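Local atomic coordinates of L-serine ammonia-lyase (Rhizomucor miehei CAU432, PDB entry 5C3U), a protein that belongs to the pyridoxal-phosphate-dependent enzymes of fold type II and carries pyridoxal-5'-phosphate covalently attached to a lysine between two alpha/beta domains. Residues 49-54 and 154-159; 174-179 and 203-208; 209-214 and 223-228; 233-238 and 279-284. All coordinates share one frame; numbering follows the deposited sequence.

Contacts 1, 2 and 4 all reach PLP, each from a different direction. Contact 1 (49-54 with 154-159) supplies the covalent lysine, with Val-51 on one side of the pyridine ring; contact 4 (233-238 with 279-284) packs on the other side, its nearest atoms about 5 Å from contact 1. Contact 2 (174-179 with 203-208) is a strand pair whose end meets the ring edge, and its centre lies 10 Å from that of contact 4, which it touches. Contact 3 (209-214 with 223-228) is one step removed: the Ala-212 side chain is about 10 Å from PLP, yet the contact is hydrogen-bonded to contact 2 through Glu-206 and to contact 4 through Met-225 N and Lys-238 O.

Contact 1. Residues 49-54 and 154-159. With PLP (pyridoxal-5'-phosphate), chain B.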
# COMPACT_ATOMS: atom_id res chain seq x y z
N GLY A 49 -1.74 -8.82 6.84
CA GLY A 49 -2.83 -7.84 6.92
C GLY A 49 -2.82 -6.72 5.89
O GLY A 49 -3.64 -5.79 5.96
N SER A 50 -1.90 -6.81 4.93
CA SER A 50 -1.82 -5.77 3.88
C SER A 50 -1.24 -6.26 2.58
O SER A 50 -0.67 -7.36 2.50
CB SER A 50 -1.02 -4.57 4.40
OG SER A 50 0.36 -4.77 4.17
N VAL A 51 -1.35 -5.40 1.56
CA VAL A 51 -0.77 -5.63 0.22
C VAL A 51 0.76 -5.87 0.25
O VAL A 51 1.30 -6.48 -0.66
CB VAL A 51 -1.11 -4.44 -0.74
CG1 VAL A 51 -0.35 -3.16 -0.37
CG2 VAL A 51 -0.90 -4.82 -2.20
N LYS A 52 1.45 -5.40 1.31
CA LYS A 52 2.90 -5.59 1.43
C LYS A 52 3.29 -7.04 1.30
O LYS A 52 4.39 -7.34 0.82
CB LYS A 52 3.48 -5.01 2.74
CG LYS A 52 3.39 -3.49 2.84
CD LYS A 52 4.29 -2.88 1.76
CE LYS A 52 4.61 -1.43 2.04
NZ LYS A 52 3.35 -0.68 2.29
N MET A 53 2.41 -7.95 1.71
CA MET A 53 2.69 -9.37 1.54
C MET A 53 3.08 -9.75 0.09
O MET A 53 3.93 -10.63 -0.11
CB MET A 53 1.48 -10.18 2.03
CG MET A 53 1.78 -11.50 2.70
SD MET A 53 3.07 -11.49 3.97
CE MET A 53 4.15 -12.28 2.87
N ARG A 54 2.53 -9.07 -0.92
CA ARG A 54 2.89 -9.37 -2.31
C ARG A 54 4.33 -8.93 -2.61
O ARG A 54 5.18 -9.77 -2.96
CB ARG A 54 1.94 -8.69 -3.32
CG ARG A 54 0.50 -9.17 -3.22
CD ARG A 54 -0.37 -8.50 -4.27
NE ARG A 54 -1.76 -8.89 -4.11
CZ ARG A 54 -2.33 -9.92 -4.72
NH1 ARG A 54 -3.61 -10.18 -4.48
NH2 ARG A 54 -1.64 -10.68 -5.58
N GLN A 154 7.77 -6.47 -8.88
CA GLN A 154 7.41 -7.76 -9.47
C GLN A 154 6.36 -8.48 -8.62
O GLN A 154 5.35 -9.00 -9.14
CB GLN A 154 8.67 -8.61 -9.59
CG GLN A 154 8.51 -9.88 -10.40
CD GLN A 154 9.57 -10.89 -10.05
OE1 GLN A 154 10.58 -11.00 -10.73
NE2 GLN A 154 9.36 -11.62 -8.95
N GLY A 155 6.60 -8.49 -7.31
CA GLY A 155 5.68 -9.08 -6.34
C GLY A 155 4.30 -8.43 -6.40
O GLY A 155 3.28 -9.11 -6.52
N HIS A 156 4.29 -7.09 -6.36
CA HIS A 156 3.03 -6.36 -6.43
C HIS A 156 2.31 -6.57 -7.72
O HIS A 156 1.08 -6.53 -7.75
CB HIS A 156 3.24 -4.87 -6.20
CG HIS A 156 3.51 -4.48 -4.74
ND1 HIS A 156 2.90 -5.10 -3.68
CD2 HIS A 156 4.30 -3.48 -4.21
CE1 HIS A 156 3.32 -4.51 -2.54
NE2 HIS A 156 4.15 -3.50 -2.87
N SER A 157 3.03 -6.81 -8.82
CA SER A 157 2.40 -6.93 -10.14
C SER A 157 1.45 -8.14 -10.21
O SER A 157 0.56 -8.17 -11.05
CB SER A 157 3.46 -6.97 -11.25
OG SER A 157 4.06 -8.24 -11.29
N THR A 158 1.62 -9.09 -9.28
CA THR A 158 0.73 -10.24 -9.21
C THR A 158 -0.73 -9.82 -9.00
O THR A 158 -1.66 -10.54 -9.39
CB THR A 158 1.16 -11.26 -8.13
OG1 THR A 158 1.11 -10.66 -6.83
CG2 THR A 158 2.57 -11.81 -8.39
N ILE A 159 -0.96 -8.65 -8.40
CA ILE A 159 -2.33 -8.17 -8.21
C ILE A 159 -3.11 -8.04 -9.54
O ILE A 159 -4.33 -8.29 -9.59
CB ILE A 159 -2.36 -6.87 -7.36
CG1 ILE A 159 -3.69 -6.75 -6.59
CG2 ILE A 159 -2.00 -5.64 -8.21
CD1 ILE A 159 -3.70 -5.66 -5.53
N1 PLP B . -1.45 1.25 1.55
C2 PLP B . -0.94 0.46 2.52
C2A PLP B . -1.78 0.00 3.69
C3 PLP B . 0.46 0.05 2.45
O3 PLP B . 1.00 -0.75 3.42
C4 PLP B . 1.23 0.51 1.27
C4A PLP B . 2.64 0.10 1.13
C5 PLP B . 0.58 1.38 0.26
C6 PLP B . -0.77 1.69 0.47
C5A PLP B . 1.32 1.90 -0.97
O4P PLP B . 2.71 1.90 -0.70
P PLP B . 3.93 2.18 -1.73
O1P PLP B . 4.28 0.90 -2.40
O2P PLP B . 3.52 3.31 -2.69
O3P PLP B . 4.94 2.64 -0.74
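Arg-54 enters helix 150-166 like a knob, its long, polar side chain seated among Gly-155, His-156, Thr-158 and Ile-159. Extended from CG to NE, it brings NH2 to Thr-158 OG1 at 3.0 Å, nearly in the guanidinium plane and with an N-H...O angle of 155°. Thr-158 OG1 in turn donates to Gly-155 O at 2.7 Å, one turn back in its own helix, which fixes the hydroxyl's rotation. Ile-159 CA lies over one guanidinium face, toward the rim and 3.7 Å above the plane, and the buried charge is met by salt bridges to Glu-43 and Glu-162. Where the backbones come closest, Gly-155 CA is 3.5 Å from Arg-54 O, an approach that leaves no room for a CB. His-156 turns its ring edge to the other segment, CE1 standing 3.4 Å from Val-51 O. At the start of helix 52-67, Ser-50 OG accepts from Lys-52 N, a capping bond, and Lys-52 NZ is bonded covalently to PLP C4A. A Ser-x-Lys sequence entering a helix, with the lysine joined to PLP, is consistent with the attachment site found in a number of fold type II pyridoxal-phosphate enzymes.

Contact 2. Residues 174-179 and 203-208; sequences AIICPV and IAVETH. With PLP (pyridoxal-5'-phosphate), chain B.
Four backbone hydrogen bonds lace Ile-175, Cys-177 and Val-179 to Ile-203 and Val-205 in parallel register. Ile-203 N gives to Ile-175 O at 2.8 Å and Ile-203 O receives Cys-177 N; Val-205 repeats the pattern, its N bonding to Cys-177 O at 2.9 Å and its O taking Val-179 N. Pro-178, which has no N-H, sits between two of these bonding residues, so the ladder loses nothing. Weaker CA-H...O contacts fill the alternate positions, as from Ala-204 CA to Cys-177 O at 3.4 Å. The strand segments are inclined by 32°, the usual sort of sheet twist.

Apolar contacts follow the two faces. On the side of Ile-176 and Pro-178, Ile-203 stretches CD1 to within 3.6 Å of Ala-174 CB. Past the end of the strand, Val-179 CG2 rests on Ala-204 CB, which lies on the face of Cys-177, also at 3.6 Å. Glu-206 passes alongside Val-179, its CG 3.3 Å from Val-179 O, a buried carbonyl with no polar partner in the model; the Glu-206 carboxylate accepts hydrogen bonds from Phe-213 N (at OE2) and Gln-214 N (at OE1). At the PLP end, Pro-178 CB approaches C6 at 3.8 Å.

This is the strand pair of a beta-alpha-beta unit whose connecting helix, 183-194, packs on Cys-177 through Leu-184. Helix 280-290 covers the Ile-176 and Ile-203 face, while strands 306-311 and 253-258 flank the pair and continue the sheet.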
# COMPACT_ATOMS: atom_id res chain seq x y z
N ALA A 174 -10.92 2.24 -14.68
CA ALA A 174 -9.82 2.78 -13.88
C ALA A 174 -9.49 1.83 -12.74
O ALA A 174 -10.33 1.03 -12.31
CB ALA A 174 -10.19 4.14 -13.30
N ILE A 175 -8.25 1.95 -12.28
CA ILE A 175 -7.78 1.29 -11.05
C ILE A 175 -7.30 2.40 -10.13
O ILE A 175 -6.50 3.22 -10.54
CB ILE A 175 -6.65 0.28 -11.34
CG1 ILE A 175 -7.20 -0.85 -12.22
CG2 ILE A 175 -6.08 -0.28 -10.03
CD1 ILE A 175 -6.14 -1.81 -12.73
N ILE A 176 -7.84 2.44 -8.91
CA ILE A 176 -7.48 3.47 -7.94
C ILE A 176 -6.48 2.88 -6.97
O ILE A 176 -6.77 1.87 -6.33
CB ILE A 176 -8.71 4.00 -7.16
CG1 ILE A 176 -9.83 4.42 -8.13
CG2 ILE A 176 -8.29 5.13 -6.23
CD1 ILE A 176 -11.10 4.87 -7.43
N CYS A 177 -5.32 3.53 -6.88
CA CYS A 177 -4.14 2.94 -6.23
C CYS A 177 -3.50 3.97 -5.28
O CYS A 177 -3.03 5.02 -5.72
CB CYS A 177 -3.14 2.47 -7.28
SG CYS A 177 -1.60 1.77 -6.64
N PRO A 178 -3.48 3.68 -3.98
CA PRO A 178 -2.78 4.58 -3.03
C PRO A 178 -1.28 4.60 -3.32
O PRO A 178 -0.73 3.56 -3.71
CB PRO A 178 -3.02 3.92 -1.64
CG PRO A 178 -3.67 2.63 -1.92
CD PRO A 178 -3.99 2.44 -3.35
N VAL A 179 -0.64 5.78 -3.19
CA VAL A 179 0.82 5.92 -3.41
C VAL A 179 1.55 6.46 -2.18
O VAL A 179 1.22 7.53 -1.67
CB VAL A 179 1.13 6.81 -4.67
CG1 VAL A 179 2.64 6.96 -4.86
CG2 VAL A 179 0.51 6.19 -5.90
N ILE A 203 -5.43 5.77 -11.16
CA ILE A 203 -5.54 6.97 -10.39
C ILE A 203 -4.67 6.75 -9.17
O ILE A 203 -4.94 5.86 -8.34
CB ILE A 203 -7.02 7.29 -10.07
CG1 ILE A 203 -7.74 7.48 -11.41
CG2 ILE A 203 -7.12 8.56 -9.24
CD1 ILE A 203 -9.19 7.07 -11.37
N ALA A 204 -3.61 7.56 -9.08
CA ALA A 204 -2.59 7.43 -8.05
C ALA A 204 -2.93 8.40 -6.93
O ALA A 204 -2.76 9.59 -7.09
CB ALA A 204 -1.21 7.76 -8.63
N VAL A 205 -3.38 7.88 -5.78
CA VAL A 205 -3.92 8.75 -4.74
C VAL A 205 -2.95 8.92 -3.56
O VAL A 205 -2.38 7.96 -3.08
CB VAL A 205 -5.32 8.29 -4.26
CG1 VAL A 205 -5.30 6.82 -3.84
CG2 VAL A 205 -5.82 9.16 -3.11
N GLU A 206 -2.80 10.16 -3.11
CA GLU A 206 -1.99 10.52 -1.95
C GLU A 206 -2.85 11.44 -1.08
O GLU A 206 -3.95 11.82 -1.48
CB GLU A 206 -0.72 11.28 -2.41
CG GLU A 206 0.36 10.42 -3.07
CD GLU A 206 1.53 11.23 -3.61
OE1 GLU A 206 1.30 12.15 -4.44
OE2 GLU A 206 2.69 10.96 -3.21
N THR A 207 -2.36 11.79 0.10
CA THR A 207 -3.01 12.83 0.89
C THR A 207 -2.18 14.09 0.77
O THR A 207 -0.98 14.00 0.50
CB THR A 207 -3.13 12.48 2.40
OG1 THR A 207 -1.82 12.34 2.97
CG2 THR A 207 -3.98 11.21 2.61
N HIS A 208 -2.80 15.25 1.00
CA HIS A 208 -2.09 16.52 0.82
C HIS A 208 -0.87 16.63 1.70
O HIS A 208 0.11 17.26 1.32
CB HIS A 208 -3.03 17.70 1.10
CG HIS A 208 -4.20 17.77 0.15
ND1 HIS A 208 -5.47 17.84 0.57
CD2 HIS A 208 -4.24 17.80 -1.24
CE1 HIS A 208 -6.30 17.89 -0.49
NE2 HIS A 208 -5.55 17.85 -1.60
N1 PLP B . -1.45 1.25 1.55
C2 PLP B . -0.94 0.46 2.52
C2A PLP B . -1.78 0.00 3.69
C3 PLP B . 0.46 0.05 2.45
O3 PLP B . 1.00 -0.75 3.42
C4 PLP B . 1.23 0.51 1.27
C4A PLP B . 2.64 0.10 1.13
C5 PLP B . 0.58 1.38 0.26
C6 PLP B . -0.77 1.69 0.47
C5A PLP B . 1.32 1.90 -0.97
O4P PLP B . 2.71 1.90 -0.70
P PLP B . 3.93 2.18 -1.73
O1P PLP B . 4.28 0.90 -2.40
O2P PLP B . 3.52 3.31 -2.69
O3P PLP B . 4.94 2.64 -0.74

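Contact 3. Residues 209-214 and 223-228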
# COMPACT_ATOMS: atom_id res chain seq x y z
N GLY A 209 -0.91 16.00 2.87
CA GLY A 209 0.19 16.04 3.84
C GLY A 209 1.48 15.40 3.37
O GLY A 209 2.53 15.70 3.91
N SER A 210 1.42 14.52 2.36
CA SER A 210 2.64 13.90 1.82
C SER A 210 2.44 13.51 0.35
O SER A 210 2.06 12.38 0.03
CB SER A 210 3.05 12.68 2.67
OG SER A 210 4.35 12.21 2.31
N ASN A 211 2.67 14.46 -0.56
CA ASN A 211 2.26 14.24 -1.93
C ASN A 211 3.44 14.20 -2.92
O ASN A 211 3.38 14.80 -4.01
CB ASN A 211 1.21 15.31 -2.32
CG ASN A 211 1.81 16.69 -2.55
OD1 ASN A 211 2.78 17.09 -1.90
ND2 ASN A 211 1.22 17.43 -3.48
N ALA A 212 4.51 13.49 -2.54
CA ALA A 212 5.74 13.51 -3.35
C ALA A 212 5.53 13.04 -4.79
O ALA A 212 6.13 13.60 -5.72
CB ALA A 212 6.86 12.70 -2.68
N PHE A 213 4.68 12.04 -4.99
CA PHE A 213 4.43 11.59 -6.36
C PHE A 213 3.80 12.68 -7.22
O PHE A 213 4.30 12.98 -8.31
CB PHE A 213 3.55 10.34 -6.43
CG PHE A 213 3.31 9.86 -7.83
CD1 PHE A 213 4.35 9.36 -8.60
CD2 PHE A 213 2.04 9.97 -8.41
CE1 PHE A 213 4.14 8.94 -9.92
CE2 PHE A 213 1.82 9.54 -9.72
CZ PHE A 213 2.87 9.02 -10.48
N GLN A 214 2.73 13.27 -6.70
CA GLN A 214 2.01 14.33 -7.39
C GLN A 214 2.93 15.51 -7.67
O GLN A 214 2.92 16.03 -8.80
CB GLN A 214 0.81 14.78 -6.54
CG GLN A 214 0.01 15.92 -7.15
CD GLN A 214 -1.21 16.26 -6.30
OE1 GLN A 214 -1.09 16.51 -5.10
NE2 GLN A 214 -2.37 16.26 -6.92
N VAL A 223 11.00 15.22 -6.23
CA VAL A 223 10.87 16.19 -5.17
C VAL A 223 11.18 15.49 -3.85
O VAL A 223 10.74 14.35 -3.64
CB VAL A 223 9.44 16.78 -5.18
CG1 VAL A 223 9.21 17.75 -4.04
CG2 VAL A 223 9.20 17.51 -6.50
N ILE A 224 11.97 16.16 -3.00
CA ILE A 224 12.32 15.66 -1.66
C ILE A 224 11.59 16.43 -0.57
O ILE A 224 11.61 17.65 -0.53
CB ILE A 224 13.86 15.72 -1.40
CG1 ILE A 224 14.68 15.31 -2.63
CG2 ILE A 224 14.24 14.88 -0.17
CD1 ILE A 224 14.36 13.94 -3.20
N MET A 225 10.95 15.70 0.34
CA MET A 225 10.14 16.33 1.39
C MET A 225 10.59 15.83 2.75
O MET A 225 10.75 14.62 2.93
CB MET A 225 8.66 15.96 1.23
CG MET A 225 7.98 16.63 0.06
SD MET A 225 6.28 16.10 -0.13
CE MET A 225 5.99 16.93 -1.69
N GLU A 226 10.77 16.75 3.69
CA GLU A 226 11.08 16.36 5.08
C GLU A 226 10.03 16.85 6.07
O GLU A 226 9.53 17.97 5.95
CB GLU A 226 12.45 16.92 5.52
CG GLU A 226 13.61 16.71 4.56
CD GLU A 226 14.66 17.81 4.69
OE1 GLU A 226 15.11 18.34 3.65
OE2 GLU A 226 15.04 18.17 5.83
N LYS A 227 9.75 16.03 7.09
CA LYS A 227 8.93 16.38 8.27
C LYS A 227 7.43 16.24 8.03
O LYS A 227 6.63 16.61 8.88
CB LYS A 227 9.27 17.77 8.89
CG LYS A 227 10.74 17.97 9.27
CD LYS A 227 11.21 16.99 10.33
CE LYS A 227 12.64 17.29 10.79
NZ LYS A 227 13.72 16.93 9.82
N ASN A 228 7.07 15.68 6.88
CA ASN A 228 5.67 15.50 6.52
C ASN A 228 4.99 14.56 7.49
O ASN A 228 5.62 13.66 8.05
CB ASN A 228 5.55 14.94 5.11
CG ASN A 228 6.15 15.87 4.07
OD1 ASN A 228 7.38 16.06 4.03
ND2 ASN A 228 5.30 16.46 3.24
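Met-225 lies across Asn-211 at about a right angle and ends beside the start of helix 212-219. With chi1 at -72° and the rest of the chain straight, its thioether is carried clear of its own backbone. CE comes 3.2 Å from Asn-211 OD1 and also touches Ala-212 CA. SD faces Ala-212 CB at 4.3 Å. Asn-211 places its CG between backbone N and carbonyl carbon (chi1 74°), and its two amide ends take separate tasks. OD1 meets the methionine methyl, whereas ND2 donates almost straight to Gln-214 OE1 at 3.0 Å, a bond lying in the amide plane that fixes which way the group is turned. Asn-228 makes the hydrogen bond between the segments: ND2 reaches Gly-209 O at 2.9 Å with an N-H...O angle of 165°. Gly-209 O lies in the plane of the Asn-228 amide, although the donor stands somewhat tilted from the carbonyl plane. Behind it, Asn-228 CB packs near Ser-210 OG. The loop leaving helix 212-219 thus folds back over the helix's beginning; Ser-216 OG is hydrogen-bonded to Val-223 N, Met-225 also leans on Ala-215, and Phe-213 points away to strand 253-258.

Contact 4. Residues 233-238 and 279-284. With PLP (pyridoxal-5'-phosphate), chain B.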
# COMPACT_ATOMS: atom_id res chain seq x y z
N THR A 233 -0.33 6.78 7.37
CA THR A 233 1.07 6.55 7.75
C THR A 233 1.87 5.86 6.64
O THR A 233 3.03 6.22 6.43
CB THR A 233 1.13 5.64 9.00
OG1 THR A 233 0.29 6.20 10.02
CG2 THR A 233 2.58 5.47 9.51
N SER A 234 1.24 4.91 5.93
CA SER A 234 1.98 4.13 4.94
C SER A 234 2.21 4.91 3.65
O SER A 234 2.95 4.47 2.79
CB SER A 234 1.32 2.80 4.64
OG SER A 234 1.27 2.04 5.84
N LEU A 235 1.60 6.08 3.55
CA LEU A 235 1.78 6.94 2.36
C LEU A 235 2.83 8.02 2.56
O LEU A 235 3.15 8.74 1.60
CB LEU A 235 0.44 7.56 1.91
CG LEU A 235 -0.73 6.59 1.60
CD1 LEU A 235 -1.90 7.29 0.91
CD2 LEU A 235 -0.30 5.34 0.81
N ILE A 236 3.37 8.13 3.76
CA ILE A 236 4.47 9.07 4.01
C ILE A 236 5.74 8.57 3.30
O ILE A 236 6.17 7.43 3.49
CB ILE A 236 4.74 9.25 5.52
CG1 ILE A 236 3.48 9.77 6.22
CG2 ILE A 236 5.96 10.14 5.77
CD1 ILE A 236 3.54 9.72 7.74
N SER A 237 6.34 9.40 2.44
CA SER A 237 7.64 9.07 1.87
C SER A 237 8.40 10.38 1.64
O SER A 237 7.78 11.41 1.33
CB SER A 237 7.46 8.32 0.54
OG SER A 237 8.69 7.79 0.07
N LYS A 238 9.72 10.35 1.80
CA LYS A 238 10.54 11.55 1.55
C LYS A 238 10.62 11.84 0.06
O LYS A 238 10.75 13.01 -0.37
CB LYS A 238 11.94 11.40 2.17
N GLU A 279 -6.57 0.98 7.10
CA GLU A 279 -5.77 2.18 7.39
C GLU A 279 -6.25 3.35 6.56
O GLU A 279 -6.81 3.14 5.49
CB GLU A 279 -4.33 1.92 6.99
CG GLU A 279 -3.44 1.49 8.11
CD GLU A 279 -2.00 1.30 7.66
OE1 GLU A 279 -1.45 2.12 6.87
OE2 GLU A 279 -1.42 0.32 8.13
N ALA A 280 -5.98 4.56 7.04
CA ALA A 280 -6.26 5.76 6.25
C ALA A 280 -5.56 5.78 4.90
O ALA A 280 -6.05 6.45 3.97
CB ALA A 280 -5.90 7.02 7.05
N SER A 281 -4.42 5.06 4.77
CA SER A 281 -3.79 4.84 3.47
C SER A 281 -4.78 4.25 2.43
O SER A 281 -4.93 4.78 1.31
CB SER A 281 -2.55 3.95 3.63
OG SER A 281 -1.73 4.47 4.68
N ALA A 282 -5.47 3.19 2.80
CA ALA A 282 -6.48 2.58 1.93
C ALA A 282 -7.69 3.48 1.86
O ALA A 282 -8.36 3.57 0.82
CB ALA A 282 -6.88 1.21 2.50
N GLY A 283 -7.96 4.16 2.97
CA GLY A 283 -9.07 5.09 3.04
C GLY A 283 -8.93 6.19 1.98
O GLY A 283 -9.92 6.63 1.42
N ALA A 284 -7.69 6.61 1.71
CA ALA A 284 -7.46 7.62 0.66
C ALA A 284 -8.02 7.17 -0.70
O ALA A 284 -8.66 7.96 -1.39
CB ALA A 284 -5.98 7.98 0.55
N1 PLP B . -1.45 1.25 1.55
C2 PLP B . -0.94 0.46 2.52
C2A PLP B . -1.78 0.00 3.69
C3 PLP B . 0.46 0.05 2.45
O3 PLP B . 1.00 -0.75 3.42
C4 PLP B . 1.23 0.51 1.27
C4A PLP B . 2.64 0.10 1.13
C5 PLP B . 0.58 1.38 0.26
C6 PLP B . -0.77 1.69 0.47
C5A PLP B . 1.32 1.90 -0.97
O4P PLP B . 2.71 1.90 -0.70
P PLP B . 3.93 2.18 -1.73
O1P PLP B . 4.28 0.90 -2.40
O2P PLP B . 3.52 3.31 -2.69
O3P PLP B . 4.94 2.64 -0.74
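Ser-234 meets both Glu-279 and Ser-281 while also touching PLP. Its CB stands over one face of the pyridine ring, 3.6 Å from C3, and on another side is 3.5 Å from Ser-281 OG. From there OG, set anti to the carbonyl carbon (chi1 -61°), donates to Glu-279 OE1 at 2.9 Å, using the syn lone pair of that oxygen. The same OG is 3.7 Å from PLP O3. Behind the side chain, Ser-234 N donates to Ser-281 OG over a longer 3.3 Å with a bent angle of 136°.

Ser-281 OG closes the ring of bonds by donating a hydrogen bond to Glu-279 OE1 at 3.2 Å, on the anti lone pair. Its CB lies on the same side of PLP as Ser-234 and is 3.6 Å from N1. Leu-235 adds the apolar part: CG packs on Ser-281 CB, CD1 on Ala-284 CB, and CD2 covers PLP C6 at 3.7 Å.

Glu-279 OE1 is therefore gripped by two hydroxyls, and OE2 is occupied by Asn-80 ND2 and Asp-316 N, so both carboxylate oxygens are fixed in direction. Because Ser-281 OG donates to Glu-279 OE1 while accepting from Ser-234 N, it forms a chain beside the PLP ring in which the two bonds of this hydroxyl may reinforce each other, and the leucine offers that ring only hydrocarbon.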